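Local coordinates for Lin1840 protein (Listeria innocua serovar 6a, PDB 4ZOC), which probably hydrolyses terminal, non-reducing beta-D-glucosyl residues to release beta-D-glucose, as a family 3 glycoside hydrolase linked to beta-1,2-glucan metabolism, at residues Q21-S26 / E55-V60; I70-A75 / I84-M89; G638-Q643 / V705-E710. The protein carries 2 engineered substitutions. All coordinates share one frame; numbering follows the deposited sequence.

Interaction 1: Q21-S26 / E55-V60; sequences QCLQLS and ENAGSV
Gln24 reaches alongside its strand partner Ser59 and donates from NE2 to Ser59 OG at 2.9 Å. The bond is nearly straight, 166° at the hydrogen, and OG lies close to the plane of the amide. Two torsions bring the amide there: CG stands anti to the backbone N (chi1 -173°) and the chain stays extended beyond it, while Ser59 turns its own OG anti to its N. Ser59 OG is gripped twice, because it also bonds to Val87 O on the next strand. Beneath the side chains, the parallel bridges Gln24-Ser59 and Leu25-Val60 set the register. Leu25 N donates to Ser59 O at 3.0 Å, and Leu23 O receives both Gly58 N, at 3.0 Å in the carbonyl plane, and Ser59 N at 3.2 Å. Gly58 brings its CA to 3.2 Å from Gln21 O in a CA-H...O contact. Leu23 CD2 and Leu25 CD1 both approach the methyl of Ala57. Farther out, a water spans Gln21 NE2 and Asn56 O, while Gln21 OE1 and Gly58 O both hold Lys336 NZ. The pair forms the first two strands of the TIM barrel: strand 23-25 lies between 301-302 and 59-61, strand 87-90 continues the sheet beyond 59-61, and helix 322-338 packs on Gln21 and Cys22.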
ATOM      1  N   GLN A  21     -30.248  10.345 -24.958  1.00  9.95           N
ATOM      2  CA  GLN A  21     -29.218   9.735 -25.784  1.00  9.41           C
ATOM      3  C   GLN A  21     -28.015   9.367 -24.876  1.00  9.92           C
ATOM      4  O   GLN A  21     -27.275   8.477 -25.217  1.00  8.99           O
ATOM      5  CB  GLN A  21     -28.745  10.699 -26.949  1.00 10.20           C
ATOM      6  CG  GLN A  21     -27.816  10.083 -27.970  1.00  9.58           C
ATOM      7  CD  GLN A  21     -28.312   8.875 -28.711  1.00  9.74           C
ATOM      8  OE1 GLN A  21     -27.503   8.089 -29.206  1.00 12.73           O
ATOM      9  NE2 GLN A  21     -29.626   8.778 -28.922  1.00 10.72           N
ATOM     10  N   CYS A  22     -27.833  10.064 -23.756  1.00  9.93           N
ATOM     11  CA  CYS A  22     -26.732   9.852 -22.832  1.00 10.07           C
ATOM     12  C   CYS A  22     -27.018   8.843 -21.705  1.00 12.32           C
ATOM     13  O   CYS A  22     -26.270   8.816 -20.720  1.00 12.79           O
ATOM     14  CB  CYS A  22     -26.277  11.195 -22.205  1.00 11.94           C
ATOM     15  SG  CYS A  22     -25.730  12.382 -23.459  1.00 13.25           S
ATOM     16  N   LEU A  23     -28.065   8.019 -21.875  1.00  9.18           N
ATOM     17  CA  LEU A  23     -28.459   6.986 -20.950  1.00  9.47           C
ATOM     18  C   LEU A  23     -28.315   5.571 -21.565  1.00 11.06           C
ATOM     19  O   LEU A  23     -28.715   5.316 -22.700  1.00 11.36           O
ATOM     20  CB  LEU A  23     -29.872   7.205 -20.542  1.00  9.22           C
ATOM     21  CG  LEU A  23     -30.478   6.137 -19.643  1.00  9.52           C
ATOM     22  CD1 LEU A  23     -29.914   6.165 -18.253  1.00 11.09           C
ATOM     23  CD2 LEU A  23     -31.958   6.333 -19.648  1.00 10.90           C
ATOM     24  N   GLN A  24     -27.740   4.674 -20.786  1.00  9.55           N
ATOM     25  CA  GLN A  24     -27.658   3.252 -21.117  1.00  8.60           C
ATOM     26  C   GLN A  24     -28.449   2.411 -20.127  1.00  8.08           C
ATOM     27  O   GLN A  24     -28.324   2.585 -18.902  1.00  9.36           O
ATOM     28  CB  GLN A  24     -26.184   2.779 -21.160  1.00  9.15           C
ATOM     29  CG  GLN A  24     -25.988   1.375 -21.650  1.00  8.21           C
ATOM     30  CD  GLN A  24     -24.542   1.024 -21.616  1.00  8.98           C
ATOM     31  OE1 GLN A  24     -23.917   0.961 -20.515  1.00  9.59           O
ATOM     32  NE2 GLN A  24     -23.951   0.835 -22.796  1.00  8.21           N
ATOM     33  N   LEU A  25     -29.249   1.480 -20.691  1.00  8.69           N
ATOM     34  CA  LEU A  25     -30.140   0.611 -19.920  1.00  9.14           C
ATOM     35  C   LEU A  25     -29.956  -0.859 -20.199  1.00  9.05           C
ATOM     36  O   LEU A  25     -29.551  -1.221 -21.289  1.00  9.32           O
ATOM     37  CB  LEU A  25     -31.601   0.996 -20.148  1.00 10.54           C
ATOM     38  CG  LEU A  25     -31.933   2.396 -19.805  1.00 10.38           C
ATOM     39  CD1 LEU A  25     -33.399   2.580 -20.232  1.00 14.11           C
ATOM     40  CD2 LEU A  25     -31.790   2.731 -18.351  1.00 13.31           C
ATOM     41  N   SER A  26     -30.312  -1.695 -19.208  1.00 10.27           N
ATOM     42  CA  SER A  26     -30.358  -3.138 -19.392  1.00 11.75           C
ATOM     43  C   SER A  26     -31.464  -3.466 -20.410  1.00 12.23           C
ATOM     44  O   SER A  26     -32.421  -2.672 -20.535  1.00 13.18           O
ATOM     45  CB  SER A  26     -30.692  -3.791 -18.080  1.00 13.48           C
ATOM     46  OG  SER A  26     -29.576  -3.708 -17.200  1.00 13.05           O
ATOM     47  N   GLU A  55     -37.719   5.173 -25.104  1.00 14.42           N
ATOM     48  CA  GLU A  55     -37.820   5.278 -26.531  1.00 13.99           C
ATOM     49  C   GLU A  55     -36.763   6.199 -27.075  1.00 12.95           C
ATOM     50  O   GLU A  55     -36.584   6.264 -28.280  1.00 14.49           O
ATOM     51  CB  GLU A  55     -39.185   5.795 -26.930  1.00 18.14           C
ATOM     52  CG  GLU A  55     -40.279   4.780 -26.523  1.00 22.95           C
ATOM     53  CD  GLU A  55     -41.663   5.255 -26.815  1.00 24.91           C
ATOM     54  OE1 GLU A  55     -42.538   4.451 -26.580  1.00 28.59           O
ATOM     55  OE2 GLU A  55     -41.852   6.420 -27.261  1.00 24.17           O
ATOM     56  N   ASN A  56     -36.068   6.932 -26.187  1.00 15.01           N
ATOM     57  CA  ASN A  56     -34.965   7.830 -26.600  1.00 12.41           C
ATOM     58  C   ASN A  56     -33.564   7.534 -25.968  1.00 11.41           C
ATOM     59  O   ASN A  56     -32.606   8.246 -26.227  1.00 14.05           O
ATOM     60  CB  ASN A  56     -35.354   9.282 -26.333  1.00 11.33           C
ATOM     61  CG  ASN A  56     -36.540   9.664 -27.172  1.00 13.87           C
ATOM     62  OD1 ASN A  56     -36.446   9.766 -28.400  1.00 13.48           O
ATOM     63  ND2 ASN A  56     -37.641   9.708 -26.551  1.00 16.68           N
ATOM     64  N   ALA A  57     -33.471   6.461 -25.223  1.00 11.01           N
ATOM     65  CA  ALA A  57     -32.179   6.038 -24.657  1.00 12.61           C
ATOM     66  C   ALA A  57     -31.143   5.743 -25.683  1.00 10.49           C
ATOM     67  O   ALA A  57     -31.434   5.305 -26.794  1.00 13.02           O
ATOM     68  CB  ALA A  57     -32.406   4.824 -23.756  1.00 12.34           C
ATOM     69  N   GLY A  58     -29.864   6.015 -25.349  1.00 11.36           N
ATOM     70  CA  GLY A  58     -28.803   5.902 -26.356  1.00  8.44           C
ATOM     71  C   GLY A  58     -28.327   4.497 -26.550  1.00  8.41           C
ATOM     72  O   GLY A  58     -27.907   4.098 -27.660  1.00  7.97           O
ATOM     73  N   SER A  59     -28.393   3.703 -25.493  1.00  8.32           N
ATOM     74  CA  SER A  59     -27.717   2.406 -25.584  1.00  8.72           C
ATOM     75  C   SER A  59     -28.324   1.345 -24.672  1.00  7.93           C
ATOM     76  O   SER A  59     -28.870   1.657 -23.654  1.00  9.67           O
ATOM     77  CB  SER A  59     -26.187   2.681 -25.246  1.00  8.82           C
ATOM     78  OG  SER A  59     -25.433   1.467 -25.217  1.00  9.72           O
ATOM     79  N   VAL A  60     -28.142   0.076 -25.058  1.00  8.51           N
ATOM     80  CA  VAL A  60     -28.382  -1.091 -24.297  1.00  8.92           C
ATOM     81  C   VAL A  60     -27.100  -1.714 -23.822  1.00 11.38           C
ATOM     82  O   VAL A  60     -26.163  -1.810 -24.597  1.00 10.35           O
ATOM     83  CB  VAL A  60     -29.059  -2.130 -25.212  1.00  8.88           C
ATOM     84  CG1 VAL A  60     -29.333  -3.416 -24.455  1.00 11.89           C
ATOM     85  CG2 VAL A  60     -30.373  -1.562 -25.702  1.00 11.99           C
TER
HETATM   86  O   HOH W   1     -32.074  10.157 -28.001  1.00  9.73           O

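Interaction 2: I70-A75 / I84-M89; sequences IGIQEA and IPLVFM
Gln73 on helix 66-79 meets the backbone of Leu86 at the entry to strand 87-90, inside a beta-alpha-beta unit of the TIM barrel that begins with strand 59-61. Its amide takes both polar atoms of that one residue: Gln73 OE1 accepts from Leu86 N at 2.9 Å, and Gln73 NE2 donates to Leu86 O at 3.1 Å. Both bonds lie in the plane of the accepting carbonyl and use a lone pair, so the two together fix the rotation of the amide. Getting there takes a bend: CG leaves anti to the backbone N (chi1 -174°), then the chain folds at chi2 (74°), carrying the amide across to the backbone just ahead of strand 87-90. Pro85 CB sits 3.6 Å from Gln73 NE2, and the same nitrogen also donates to Pro345 O, so the buried amide is well supplied with partners. Ile72, the preceding residue on the helix, makes the apolar half of the contact. Its CG2 branch, anti to the backbone N, meets Leu86 CD1 at 3.6 Å, the two side chains crossing at about a right angle. Val60 of the preceding strand touches both Leu86 and Phe88. Phe88 brings CZ to 3.9 Å from Ile72 CG2, while Gln73 NE2 lies in the ring plane, at its edge, 3.8 Å from Phe88 CE1.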
ATOM      1  N   ILE A  70     -32.515  -7.888 -31.761  1.00 11.87           N
ATOM      2  CA  ILE A  70     -33.404  -7.591 -32.929  1.00 14.03           C
ATOM      3  C   ILE A  70     -34.758  -7.104 -32.487  1.00 13.25           C
ATOM      4  O   ILE A  70     -35.277  -6.116 -33.050  1.00 15.53           O
ATOM      5  CB  ILE A  70     -33.511  -8.793 -33.878  1.00 14.13           C
ATOM      6  CG1 ILE A  70     -32.189  -9.041 -34.594  1.00 16.14           C
ATOM      7  CG2 ILE A  70     -34.646  -8.588 -34.904  1.00 17.29           C
ATOM      8  CD1 ILE A  70     -32.042 -10.462 -35.104  1.00 18.21           C
ATOM      9  N   GLY A  71     -35.316  -7.728 -31.445  1.00 14.80           N
ATOM     10  CA  GLY A  71     -36.640  -7.363 -30.920  1.00 14.66           C
ATOM     11  C   GLY A  71     -36.613  -5.944 -30.381  1.00 15.66           C
ATOM     12  O   GLY A  71     -37.502  -5.153 -30.630  1.00 14.13           O
ATOM     13  N   ILE A  72     -35.556  -5.638 -29.601  1.00 13.16           N
ATOM     14  CA  ILE A  72     -35.411  -4.354 -28.990  1.00 11.34           C
ATOM     15  C   ILE A  72     -35.191  -3.279 -30.018  1.00  9.92           C
ATOM     16  O   ILE A  72     -35.829  -2.222 -29.910  1.00 11.73           O
ATOM     17  CB  ILE A  72     -34.268  -4.372 -27.945  1.00 13.59           C
ATOM     18  CG1 ILE A  72     -34.668  -5.177 -26.706  1.00 13.04           C
ATOM     19  CG2 ILE A  72     -33.881  -2.953 -27.520  1.00 12.86           C
ATOM     20  CD1 ILE A  72     -33.455  -5.508 -25.819  1.00 12.32           C
ATOM     21  N   GLN A  73     -34.258  -3.505 -30.961  1.00  8.65           N
ATOM     22  CA  GLN A  73     -33.923  -2.514 -31.966  1.00  9.90           C
ATOM     23  C   GLN A  73     -35.176  -2.288 -32.882  1.00 12.41           C
ATOM     24  O   GLN A  73     -35.509  -1.144 -33.280  1.00 13.16           O
ATOM     25  CB  GLN A  73     -32.752  -2.988 -32.787  1.00  9.52           C
ATOM     26  CG  GLN A  73     -32.176  -1.991 -33.790  1.00  8.86           C
ATOM     27  CD  GLN A  73     -31.374  -0.896 -33.078  1.00 10.65           C
ATOM     28  OE1 GLN A  73     -31.959  -0.012 -32.404  1.00 13.91           O
ATOM     29  NE2 GLN A  73     -30.063  -0.937 -33.219  1.00 10.28           N
ATOM     30  N   GLU A  74     -35.897  -3.355 -33.189  1.00 14.74           N
ATOM     31  CA  GLU A  74     -37.076  -3.221 -34.082  1.00 16.10           C
ATOM     32  C   GLU A  74     -38.172  -2.392 -33.448  1.00 17.28           C
ATOM     33  O   GLU A  74     -38.678  -1.444 -34.048  1.00 16.57           O
ATOM     34  CB  GLU A  74     -37.609  -4.639 -34.516  1.00 18.54           C
ATOM     35  CG  GLU A  74     -38.558  -4.539 -35.713  1.00 26.87           C
ATOM     36  CD  GLU A  74     -38.752  -5.841 -36.450  1.00 37.05           C
ATOM     37  OE1 GLU A  74     -38.555  -6.909 -35.830  1.00 34.87           O
ATOM     38  OE2 GLU A  74     -39.106  -5.781 -37.670  1.00 53.31           O
ATOM     39  N   ALA A  75     -38.513  -2.689 -32.191  1.00 19.50           N
ATOM     40  CA  ALA A  75     -39.476  -1.873 -31.447  1.00 18.07           C
ATOM     41  C   ALA A  75     -38.995  -0.440 -31.286  1.00 17.70           C
ATOM     42  O   ALA A  75     -39.728   0.500 -31.484  1.00 15.99           O
ATOM     43  CB  ALA A  75     -39.800  -2.506 -30.104  1.00 18.88           C
ATOM     44  N   ILE A  84     -32.777   7.120 -34.795  1.00 12.28           N
ATOM     45  CA  ILE A  84     -31.427   6.953 -34.178  1.00 13.21           C
ATOM     46  C   ILE A  84     -31.382   5.585 -33.490  1.00 12.22           C
ATOM     47  O   ILE A  84     -32.017   5.406 -32.407  1.00 12.16           O
ATOM     48  CB  ILE A  84     -31.099   8.071 -33.185  1.00 13.91           C
ATOM     49  CG1 ILE A  84     -31.150   9.443 -33.846  1.00 17.24           C
ATOM     50  CG2 ILE A  84     -29.667   7.928 -32.677  1.00 17.73           C
ATOM     51  CD1 ILE A  84     -31.105  10.558 -32.808  1.00 17.72           C
ATOM     52  N   PRO A  85     -30.734   4.597 -34.148  1.00 12.75           N
ATOM     53  CA  PRO A  85     -30.703   3.254 -33.587  1.00 13.67           C
ATOM     54  C   PRO A  85     -29.934   3.199 -32.290  1.00 12.19           C
ATOM     55  O   PRO A  85     -29.090   4.056 -32.032  1.00 11.21           O
ATOM     56  CB  PRO A  85     -29.938   2.407 -34.640  1.00 15.27           C
ATOM     57  CG  PRO A  85     -29.780   3.275 -35.791  1.00 18.80           C
ATOM     58  CD  PRO A  85     -29.839   4.703 -35.296  1.00 16.72           C
ATOM     59  N   LEU A  86     -30.276   2.204 -31.490  1.00 10.77           N
ATOM     60  CA  LEU A  86     -29.537   1.872 -30.265  1.00 11.28           C
ATOM     61  C   LEU A  86     -28.184   1.299 -30.548  1.00 10.92           C
ATOM     62  O   LEU A  86     -27.977   0.580 -31.534  1.00  9.92           O
ATOM     63  CB  LEU A  86     -30.312   0.838 -29.451  1.00 10.49           C
ATOM     64  CG  LEU A  86     -31.581   1.355 -28.774  1.00 11.96           C
ATOM     65  CD1 LEU A  86     -32.470   0.234 -28.438  1.00 11.93           C
ATOM     66  CD2 LEU A  86     -31.227   2.143 -27.529  1.00 12.19           C
ATOM     67  N   VAL A  87     -27.231   1.584 -29.649  1.00 13.65           N
ATOM     68  CA  VAL A  87     -25.945   0.859 -29.697  1.00 10.91           C
ATOM     69  C   VAL A  87     -25.917  -0.139 -28.529  1.00  9.20           C
ATOM     70  O   VAL A  87     -26.389   0.194 -27.441  1.00  9.19           O
ATOM     71  CB  VAL A  87     -24.671   1.823 -29.701  1.00 10.50           C
ATOM     72  CG1 VAL A  87     -24.697   2.798 -28.513  1.00  9.74           C
ATOM     73  CG2 VAL A  87     -23.424   0.974 -29.827  1.00 10.46           C
ATOM     74  N   PHE A  88     -25.466  -1.372 -28.807  1.00  8.21           N
ATOM     75  CA  PHE A  88     -25.497  -2.524 -27.882  1.00  8.13           C
ATOM     76  C   PHE A  88     -24.084  -2.848 -27.451  1.00  7.77           C
ATOM     77  O   PHE A  88     -23.192  -3.117 -28.289  1.00  8.95           O
ATOM     78  CB  PHE A  88     -26.088  -3.747 -28.605  1.00  8.43           C
ATOM     79  CG  PHE A  88     -27.597  -3.680 -28.788  1.00  9.77           C
ATOM     80  CD1 PHE A  88     -28.168  -2.861 -29.783  1.00 10.21           C
ATOM     81  CD2 PHE A  88     -28.432  -4.380 -27.921  1.00 12.01           C
ATOM     82  CE1 PHE A  88     -29.538  -2.792 -29.893  1.00  9.43           C
ATOM     83  CE2 PHE A  88     -29.815  -4.346 -28.046  1.00 11.96           C
ATOM     84  CZ  PHE A  88     -30.374  -3.521 -29.024  1.00 10.23           C
ATOM     85  N   MET A  89     -23.885  -2.844 -26.149  1.00  8.50           N
ATOM     86  CA  MET A  89     -22.595  -3.100 -25.556  1.00  8.32           C
ATOM     87  C   MET A  89     -22.652  -4.275 -24.581  1.00  9.04           C
ATOM     88  O   MET A  89     -23.724  -4.589 -23.995  1.00  8.71           O
ATOM     89  CB  MET A  89     -22.168  -1.860 -24.790  1.00  9.26           C
ATOM     90  CG  MET A  89     -22.320  -0.563 -25.542  1.00  8.17           C
ATOM     91  SD  MET A  89     -21.272   0.755 -24.921  1.00  8.55           S
ATOM     92  CE  MET A  89     -21.960   2.107 -25.845  1.00  7.86           C
TER

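Interaction 3: G638-Q643 / V705-E710; sequences GKEVIQ and VGTSSE
Two antiparallel strands of the fibronectin type III-like domain meet here, just where strand 699-706 gives way to a turn. Gln643 and Gly706 form a hydrogen-bonded pair: Gln643 N donates to Gly706 O at 2.7 Å and Gly706 N to Gln643 O at 2.9 Å. Beyond Gly706 the chain leaves the ladder, and the Gln643 side chain follows it. With CG anti to the carbonyl carbon (chi1 -57°) and an extended chain, its amide lies alongside the turn, Gln643 OE1 coming to 3.2 Å from Ser708 CA. Gln643 NE2 donates to Val641 O at 3.2 Å, from above the carbonyl plane, and Gln643 OE1 accepts from Tyr645 OH. Ser708 OG takes the N-H of Glu710, an ST turn, and also that of Asp711. In a second side-chain contact, Glu640 bends at chi2 (56°) and crosses Thr707 at about a right angle, Glu640 CD lying 3.4 Å from Thr707 CG2. Glu640 OE2 is held from its own strand, by Val641 N at 2.8 Å, and forms a salt bridge with Lys549 from outside it. Strand 638-648 is flanked by 699-706 and, through backbone bonds such as Ile642 with Glu664, by 659-668; strands 607-611 and 624-632 pack against Glu640, Ile642 and Val705, while Ser709 bonds to Phe598.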
ATOM      1  N   GLY A 638       9.959 -26.971 -28.172  1.00 12.34           N
ATOM      2  CA  GLY A 638       9.340 -26.119 -27.183  1.00 11.85           C
ATOM      3  C   GLY A 638       9.491 -24.698 -27.523  1.00 12.20           C
ATOM      4  O   GLY A 638      10.175 -24.355 -28.506  1.00 14.40           O
ATOM      5  N   LYS A 639       8.810 -23.861 -26.746  1.00 10.68           N
ATOM      6  CA  LYS A 639       8.881 -22.433 -26.858  1.00 12.26           C
ATOM      7  C   LYS A 639       9.522 -21.781 -25.620  1.00  9.54           C
ATOM      8  O   LYS A 639       9.302 -22.176 -24.479  1.00 11.32           O
ATOM      9  CB  LYS A 639       7.451 -21.872 -27.042  1.00 13.11           C
ATOM     10  CG  LYS A 639       6.832 -22.244 -28.374  1.00 12.28           C
ATOM     11  CD  LYS A 639       5.341 -22.113 -28.354  1.00 14.74           C
ATOM     12  CE  LYS A 639       4.745 -22.666 -29.626  1.00 17.63           C
ATOM     13  NZ  LYS A 639       3.341 -22.244 -29.569  1.00 28.89           N
ATOM     14  N   GLU A 640      10.318 -20.757 -25.859  1.00 10.08           N
ATOM     15  CA  GLU A 640      10.957 -20.002 -24.812  1.00  9.91           C
ATOM     16  C   GLU A 640      10.564 -18.541 -25.020  1.00 10.87           C
ATOM     17  O   GLU A 640      10.342 -18.076 -26.160  1.00 14.32           O
ATOM     18  CB  GLU A 640      12.498 -20.137 -24.933  1.00 10.60           C
ATOM     19  CG  GLU A 640      13.311 -19.397 -23.864  1.00 11.52           C
ATOM     20  CD  GLU A 640      12.942 -19.808 -22.436  1.00 12.78           C
ATOM     21  OE1 GLU A 640      13.628 -20.618 -21.766  1.00 13.46           O
ATOM     22  OE2 GLU A 640      11.892 -19.300 -21.965  1.00 11.77           O
ATOM     23  N   VAL A 641      10.487 -17.789 -23.930  1.00 11.98           N
ATOM     24  CA  VAL A 641      10.165 -16.327 -23.986  1.00 10.53           C
ATOM     25  C   VAL A 641      11.427 -15.578 -23.702  1.00 10.17           C
ATOM     26  O   VAL A 641      11.859 -15.465 -22.543  1.00 11.02           O
ATOM     27  CB  VAL A 641       8.987 -15.911 -23.031  1.00 10.51           C
ATOM     28  CG1 VAL A 641       8.688 -14.401 -23.136  1.00 10.72           C
ATOM     29  CG2 VAL A 641       7.768 -16.689 -23.374  1.00 11.98           C
ATOM     30  N   ILE A 642      12.014 -15.016 -24.781  1.00 10.43           N
ATOM     31  CA  ILE A 642      13.198 -14.134 -24.633  1.00 11.27           C
ATOM     32  C   ILE A 642      12.664 -12.789 -24.128  1.00 10.19           C
ATOM     33  O   ILE A 642      11.701 -12.271 -24.690  1.00 11.28           O
ATOM     34  CB  ILE A 642      13.944 -13.920 -25.936  1.00 11.07           C
ATOM     35  CG1 ILE A 642      14.394 -15.283 -26.503  1.00 14.46           C
ATOM     36  CG2 ILE A 642      15.028 -12.895 -25.739  1.00 12.40           C
ATOM     37  CD1 ILE A 642      14.939 -15.293 -27.945  1.00 16.59           C
ATOM     38  N   GLN A 643      13.256 -12.283 -23.049  1.00  9.60           N
ATOM     39  CA  GLN A 643      12.893 -11.009 -22.403  1.00  8.80           C
ATOM     40  C   GLN A 643      14.079 -10.071 -22.400  1.00  9.28           C
ATOM     41  O   GLN A 643      15.185 -10.497 -22.049  1.00 10.69           O
ATOM     42  CB  GLN A 643      12.419 -11.245 -20.957  1.00  9.23           C
ATOM     43  CG  GLN A 643      11.234 -12.203 -20.912  1.00  9.34           C
ATOM     44  CD  GLN A 643      11.066 -12.945 -19.643  1.00  9.31           C
ATOM     45  OE1 GLN A 643      11.161 -12.395 -18.550  1.00 10.76           O
ATOM     46  NE2 GLN A 643      10.758 -14.192 -19.767  1.00 12.05           N
ATOM     47  N   VAL A 705      19.346  -9.477 -20.863  1.00  9.39           N
ATOM     48  CA  VAL A 705      18.727 -10.329 -21.861  1.00 10.46           C
ATOM     49  C   VAL A 705      18.582 -11.724 -21.227  1.00  9.64           C
ATOM     50  O   VAL A 705      19.557 -12.334 -20.763  1.00 10.45           O
ATOM     51  CB  VAL A 705      19.573 -10.452 -23.127  1.00 11.18           C
ATOM     52  CG1 VAL A 705      18.828 -11.351 -24.110  1.00 12.93           C
ATOM     53  CG2 VAL A 705      19.781  -9.082 -23.765  1.00 11.85           C
ATOM     54  N   GLY A 706      17.381 -12.269 -21.244  1.00 11.95           N
ATOM     55  CA  GLY A 706      17.260 -13.606 -20.683  1.00 11.73           C
ATOM     56  C   GLY A 706      15.863 -14.176 -20.795  1.00  9.93           C
ATOM     57  O   GLY A 706      15.085 -13.789 -21.660  1.00 13.62           O
ATOM     58  N   THR A 707      15.544 -15.065 -19.858  1.00  9.86           N
ATOM     59  CA  THR A 707      14.318 -15.873 -19.947  1.00 10.08           C
ATOM     60  C   THR A 707      13.364 -15.753 -18.712  1.00 10.06           C
ATOM     61  O   THR A 707      12.376 -16.489 -18.616  1.00  9.40           O
ATOM     62  CB  THR A 707      14.644 -17.362 -20.142  1.00 10.92           C
ATOM     63  OG1 THR A 707      15.530 -17.782 -19.071  1.00 11.18           O
ATOM     64  CG2 THR A 707      15.341 -17.597 -21.484  1.00 10.74           C
ATOM     65  N   SER A 708      13.749 -14.876 -17.802  1.00 10.45           N
ATOM     66  CA  SER A 708      12.982 -14.305 -16.709  1.00  9.85           C
ATOM     67  C   SER A 708      13.566 -12.977 -16.263  1.00  8.92           C
ATOM     68  O   SER A 708      14.572 -12.511 -16.791  1.00  8.69           O
ATOM     69  CB  SER A 708      12.892 -15.243 -15.520  1.00  9.51           C
ATOM     70  OG  SER A 708      14.033 -15.258 -14.692  1.00 10.55           O
ATOM     71  N   SER A 709      12.924 -12.348 -15.266  1.00  8.89           N
ATOM     72  CA  SER A 709      13.461 -11.114 -14.703  1.00  9.20           C
ATOM     73  C   SER A 709      14.710 -11.354 -13.881  1.00  9.81           C
ATOM     74  O   SER A 709      15.368 -10.380 -13.563  1.00  9.73           O
ATOM     75  CB  SER A 709      12.449 -10.345 -13.863  1.00  8.30           C
ATOM     76  OG  SER A 709      11.990 -11.103 -12.735  1.00 10.31           O
ATOM     77  N   GLU A 710      14.988 -12.619 -13.557  1.00 10.01           N
ATOM     78  CA  GLU A 710      16.162 -13.048 -12.780  1.00 13.78           C
ATOM     79  C   GLU A 710      17.251 -13.730 -13.647  1.00 12.63           C
ATOM     80  O   GLU A 710      18.469 -13.550 -13.405  1.00 14.03           O
ATOM     81  CB  GLU A 710      15.733 -13.958 -11.596  1.00 14.71           C
ATOM     82  CG  GLU A 710      14.968 -13.181 -10.566  1.00 18.94           C
ATOM     83  CD  GLU A 710      15.795 -12.029  -9.948  1.00 25.05           C
ATOM     84  OE1 GLU A 710      16.954 -12.321  -9.665  1.00 38.93           O
ATOM     85  OE2 GLU A 710      15.322 -10.869  -9.699  1.00 26.22           O
TER

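Overall arrangement
Interactions 1 and 2 belong to one barrel, their centres about 10 Å apart, and follow each other along the chain. They share a boundary: strands 59-61 and 87-90 are neighbours, joined where Val60 O meets Met89 N at 2.9 Å. Interaction 1 is strand against strand, mostly backbone bonds, whereas interaction 2 joins helix to strand through one side-chain amide and apolar packing. Interaction 3 lies on the opposite side of the chain's centre, its centre about 48 Å from either, in the fibronectin type III-like domain; its strands pair antiparallel where those of interaction 1 run parallel. All three are largely buried; Thr707 of interaction 3 and Asn56 of interaction 1 are partly exposed.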